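Local coordinates for protein lipopolysaccharide heptosyltransferase 2 (Escherichia coli, PDB 1PSW) that catalyses transfer of the second heptose, from ADP-L-glycero-beta-D-manno-heptose, onto the heptosyl-Kdo2-lipid A module while the lipopolysaccharide core is built, at residues G248-L252 and D253-I257; T295-S299 and H300-V304. One frame throughout, in Å; residues are numbered along the deposited sequence.

Interaction 1 (G248-L252 and D253-I257)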
loop_
_atom_site.group_PDB
_atom_site.type_symbol
_atom_site.label_atom_id
_atom_site.label_comp_id
_atom_site.label_asym_id
_atom_site.label_seq_id
_atom_site.Cartn_x
_atom_site.Cartn_y
_atom_site.Cartn_z
ATOM N N GLY A 248 -5.857 -12.776 -6.659
ATOM C CA GLY A 248 -5.291 -14.040 -6.216
ATOM C C GLY A 248 -4.372 -14.713 -7.225
ATOM O O GLY A 248 -3.790 -15.759 -6.939
ATOM N N GLU A 249 -4.225 -14.109 -8.400
ATOM C CA GLU A 249 -3.393 -14.665 -9.468
ATOM C C GLU A 249 -1.989 -14.069 -9.570
ATOM O O GLU A 249 -1.109 -14.634 -10.220
ATOM C CB GLU A 249 -4.110 -14.474 -10.805
ATOM C CG GLU A 249 -5.250 -15.443 -11.026
ATOM C CD GLU A 249 -4.761 -16.795 -11.500
ATOM O OE1 GLU A 249 -4.387 -16.904 -12.690
ATOM O OE2 GLU A 249 -4.743 -17.744 -10.684
ATOM N N THR A 250 -1.788 -12.930 -8.922
ATOM C CA THR A 250 -0.518 -12.222 -8.974
ATOM C C THR A 250 0.198 -12.130 -7.633
ATOM O O THR A 250 -0.424 -12.229 -6.573
ATOM C CB THR A 250 -0.739 -10.767 -9.414
ATOM O OG1 THR A 250 -1.432 -10.074 -8.365
ATOM C CG2 THR A 250 -1.586 -10.696 -10.684
ATOM N N GLN A 251 1.512 -11.925 -7.697
ATOM C CA GLN A 251 2.329 -11.707 -6.509
ATOM C C GLN A 251 2.377 -10.176 -6.483
ATOM O O GLN A 251 2.136 -9.543 -7.515
ATOM C CB GLN A 251 3.735 -12.287 -6.699
ATOM C CG GLN A 251 3.796 -13.809 -6.627
ATOM C CD GLN A 251 3.361 -14.336 -5.271
ATOM O OE1 GLN A 251 3.997 -14.069 -4.256
ATOM N NE2 GLN A 251 2.266 -15.081 -5.251
ATOM N N LEU A 252 2.682 -9.571 -5.337
ATOM C CA LEU A 252 2.709 -8.106 -5.244
ATOM C C LEU A 252 3.582 -7.400 -6.281
ATOM O O LEU A 252 3.234 -6.311 -6.746
ATOM C CB LEU A 252 3.142 -7.666 -3.839
ATOM C CG LEU A 252 2.137 -7.957 -2.722
ATOM C CD1 LEU A 252 2.719 -7.598 -1.360
ATOM C CD2 LEU A 252 0.874 -7.161 -2.989
ATOM N N ASP A 253 4.708 -8.010 -6.643
ATOM C CA ASP A 253 5.583 -7.392 -7.624
ATOM C C ASP A 253 4.887 -7.344 -8.984
ATOM O O ASP A 253 4.969 -6.345 -9.688
ATOM C CB ASP A 253 6.946 -8.120 -7.675
ATOM C CG ASP A 253 6.845 -9.576 -8.126
ATOM O OD1 ASP A 253 5.873 -10.271 -7.774
ATOM O OD2 ASP A 253 7.776 -10.023 -8.828
ATOM N N GLN A 254 4.164 -8.402 -9.335
ATOM C CA GLN A 254 3.451 -8.418 -10.598
ATOM C C GLN A 254 2.273 -7.446 -10.546
ATOM O O GLN A 254 1.944 -6.804 -11.547
ATOM C CB GLN A 254 2.959 -9.823 -10.895
ATOM C CG GLN A 254 4.088 -10.804 -11.050
ATOM C CD GLN A 254 3.616 -12.231 -11.083
ATOM O OE1 GLN A 254 2.885 -12.675 -10.196
ATOM N NE2 GLN A 254 4.032 -12.966 -12.106
ATOM N N ALA A 255 1.635 -7.340 -9.382
ATOM C CA ALA A 255 0.517 -6.420 -9.219
ATOM C C ALA A 255 0.991 -4.983 -9.425
ATOM O O ALA A 255 0.319 -4.188 -10.081
ATOM C CB ALA A 255 -0.102 -6.577 -7.827
ATOM N N VAL A 256 2.149 -4.653 -8.854
ATOM C CA VAL A 256 2.719 -3.312 -8.985
ATOM C C VAL A 256 2.921 -2.966 -10.458
ATOM O O VAL A 256 2.559 -1.885 -10.913
ATOM C CB VAL A 256 4.082 -3.215 -8.284
ATOM C CG1 VAL A 256 4.789 -1.946 -8.714
ATOM C CG2 VAL A 256 3.881 -3.223 -6.760
ATOM N N ILE A 257 3.513 -3.898 -11.196
ATOM C CA ILE A 257 3.777 -3.710 -12.617
ATOM C C ILE A 257 2.481 -3.504 -13.412
ATOM O O ILE A 257 2.363 -2.553 -14.171
ATOM C CB ILE A 257 4.556 -4.929 -13.196
ATOM C CG1 ILE A 257 5.952 -5.004 -12.558
ATOM C CG2 ILE A 257 4.658 -4.804 -14.714
ATOM C CD1 ILE A 257 6.653 -6.344 -12.736
HETATM O O HOH W 1 1.696 -14.928 -9.946
#
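Gln254 sets its CG beside its own backbone N (chi1 -63°) and runs on extended from there, which carries its carboxamide back along the chain to the amide of Gln251. OE1 of Gln254 accepts from N of Gln251 at 2.9 Å, in the carbonyl plane on a lone pair, with the N-H pointing at it at 157°. A water molecule gives OE1 of Gln254 a second bond, at 2.6 Å, and donates also to O of Glu249, tying the loop to the same oxygen. The amide's other end, NE2, makes a weak hydrogen bond to OE1 of Gln173, so both ends of the group have a partner. Gln251 is the N-cap of helix 252-260, and this is the half of a capping box in which the side chain three residues on takes the N-cap N-H; the Gln251 side chain itself leads away, its amide plane 53° from that of Gln254. Behind the cap the helical bonds start at once, Ala255 N to Gln251 O and Val256 N to Leu252 O, both 2.9 Å. OG1 of Thr250 rests against CB of the buried Ala255 at 3.8 Å. Asp253 turns its carboxylate back over the cap, with OD1 3.1 Å from CB of Gln251. Leu252 points away from the turn and packs on Trp40 and on Pro43 and Leu44 of the short helix 42-45.

Interaction 2 (T295-S299 and H300-V304)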
loop_
_atom_site.group_PDB
_atom_site.type_symbol
_atom_site.label_atom_id
_atom_site.label_comp_id
_atom_site.label_asym_id
_atom_site.label_seq_id
_atom_site.Cartn_x
_atom_site.Cartn_y
_atom_site.Cartn_z
ATOM N N THR A 295 -4.708 7.887 6.455
ATOM C CA THR A 295 -3.923 7.294 5.387
ATOM C C THR A 295 -4.472 7.669 4.020
ATOM O O THR A 295 -4.964 6.818 3.279
ATOM C CB THR A 295 -3.909 5.766 5.509
ATOM O OG1 THR A 295 -5.249 5.301 5.690
ATOM C CG2 THR A 295 -3.065 5.331 6.704
ATOM N N PRO A 296 -4.403 8.957 3.668
ATOM C CA PRO A 296 -4.908 9.394 2.366
ATOM C C PRO A 296 -3.998 8.950 1.226
ATOM O O PRO A 296 -2.824 8.654 1.433
ATOM C CB PRO A 296 -4.947 10.913 2.508
ATOM C CG PRO A 296 -3.763 11.183 3.387
ATOM C CD PRO A 296 -3.876 10.096 4.440
ATOM N N PRO A 297 -4.543 8.869 0.005
ATOM C CA PRO A 297 -3.700 8.459 -1.122
ATOM C C PRO A 297 -2.732 9.607 -1.395
ATOM O O PRO A 297 -3.157 10.726 -1.682
ATOM C CB PRO A 297 -4.710 8.232 -2.253
ATOM C CG PRO A 297 -5.861 9.125 -1.889
ATOM C CD PRO A 297 -5.958 8.974 -0.393
ATOM N N LEU A 298 -1.434 9.333 -1.277
ATOM C CA LEU A 298 -0.414 10.362 -1.466
ATOM C C LEU A 298 0.014 10.468 -2.923
ATOM O O LEU A 298 1.001 9.870 -3.338
ATOM C CB LEU A 298 0.799 10.064 -0.578
ATOM C CG LEU A 298 0.537 9.894 0.925
ATOM C CD1 LEU A 298 1.819 9.457 1.624
ATOM C CD2 LEU A 298 0.028 11.196 1.511
ATOM N N SER A 299 -0.746 11.243 -3.690
ATOM C CA SER A 299 -0.492 11.446 -5.107
ATOM C C SER A 299 -1.309 12.632 -5.580
ATOM O O SER A 299 -2.454 12.808 -5.162
ATOM C CB SER A 299 -0.905 10.202 -5.902
ATOM O OG SER A 299 -0.743 10.404 -7.303
ATOM N N HIS A 300 -0.722 13.441 -6.451
ATOM C CA HIS A 300 -1.425 14.597 -6.986
ATOM C C HIS A 300 -2.450 14.190 -8.044
ATOM O O HIS A 300 -3.307 14.986 -8.410
ATOM C CB HIS A 300 -0.441 15.583 -7.611
ATOM C CG HIS A 300 0.427 16.292 -6.623
ATOM N ND1 HIS A 300 1.360 17.236 -7.000
ATOM C CD2 HIS A 300 0.509 16.208 -5.272
ATOM C CE1 HIS A 300 1.977 17.700 -5.930
ATOM N NE2 HIS A 300 1.478 17.092 -4.865
ATOM N N LYS A 301 -2.368 12.947 -8.516
ATOM C CA LYS A 301 -3.275 12.466 -9.553
ATOM C C LYS A 301 -4.432 11.649 -9.001
ATOM O O LYS A 301 -5.187 11.042 -9.757
ATOM C CB LYS A 301 -2.494 11.652 -10.593
ATOM C CG LYS A 301 -1.395 12.452 -11.294
ATOM C CD LYS A 301 -0.904 11.767 -12.563
ATOM C CE LYS A 301 0.103 12.645 -13.293
ATOM N NZ LYS A 301 0.360 12.196 -14.694
ATOM N N ALA A 302 -4.575 11.652 -7.677
ATOM C CA ALA A 302 -5.658 10.934 -7.014
ATOM C C ALA A 302 -6.818 11.878 -6.686
ATOM O O ALA A 302 -6.623 13.070 -6.442
ATOM C CB ALA A 302 -5.145 10.287 -5.731
ATOM N N ARG A 303 -8.027 11.331 -6.702
ATOM C CA ARG A 303 -9.228 12.077 -6.366
ATOM C C ARG A 303 -10.007 11.172 -5.421
ATOM O O ARG A 303 -10.072 9.953 -5.619
ATOM C CB ARG A 303 -10.068 12.386 -7.610
ATOM C CG ARG A 303 -9.404 13.353 -8.592
ATOM C CD ARG A 303 -9.105 14.701 -7.936
ATOM N NE ARG A 303 -8.575 15.686 -8.881
ATOM C CZ ARG A 303 -7.328 15.700 -9.347
ATOM N NH1 ARG A 303 -6.453 14.778 -8.961
ATOM N NH2 ARG A 303 -6.954 16.645 -10.203
ATOM N N VAL A 304 -10.579 11.774 -4.386
ATOM C CA VAL A 304 -11.343 11.039 -3.396
ATOM C C VAL A 304 -12.809 11.405 -3.481
ATOM O O VAL A 304 -13.164 12.581 -3.586
ATOM C CB VAL A 304 -10.842 11.335 -1.968
ATOM C CG1 VAL A 304 -11.872 10.865 -0.949
ATOM C CG2 VAL A 304 -9.500 10.624 -1.724
#
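Pro297 and Val304 meet nearly at right angles, the CG corner of the proline ring lying 3.9 Å from the CG2 branch of the valine. Two residues nearer the turn, the methyl of Ala302 lies 4.1 Å from CB of Pro297, so the proline covers two residues whose side chains project from the same face of the strand. Ser299 works across the bend instead. Its hydroxyl, turned opposite the backbone N (chi1 176°), reaches over the turn and accepts from N of Lys301 at 3.3 Å, while a weak hydrogen bond joins the same OG to Asn280. Replacing Ser299 with alanine is likely to leave the Lys301 amide without this acceptor and Asn280 without its weak partner. His300 swings outward, its ring showing an edge to the Ser299 carbonyl carbon. Arg303 curls back so that NH1 bonds O of Ala302 at 3.0 Å, from above the carbonyl plane, and O of His300 at 3.2 Å. The weak bond of 3.5 Å from Ala302 N to Ser299 O closes a type I beta turn with an ST turn at its start, leading into the edge strand 302-306 of a parallel Rossmann-like sheet.

In the fold
Interaction 1 closes before interaction 2 opens; their centres lie 21 Å apart and they do not touch. Both belong to the parallel six-stranded sheet domain in the C-terminal half of this GT-B enzyme. Residues 248-257 follow the edge strand 243-245 and start helix 252-260, the crossover that returns the chain to the inner strand 264-268; residues 295-304 lead into strand 302-306, at the opposite edge. The first also packs against helix 42-45 of the N-terminal sheet domain, so it sits where the two domains meet, the side on which GT-B enzymes usually carry their active-site cleft, whereas the second is a surface turn beside helix 271-278 and strand 283-287.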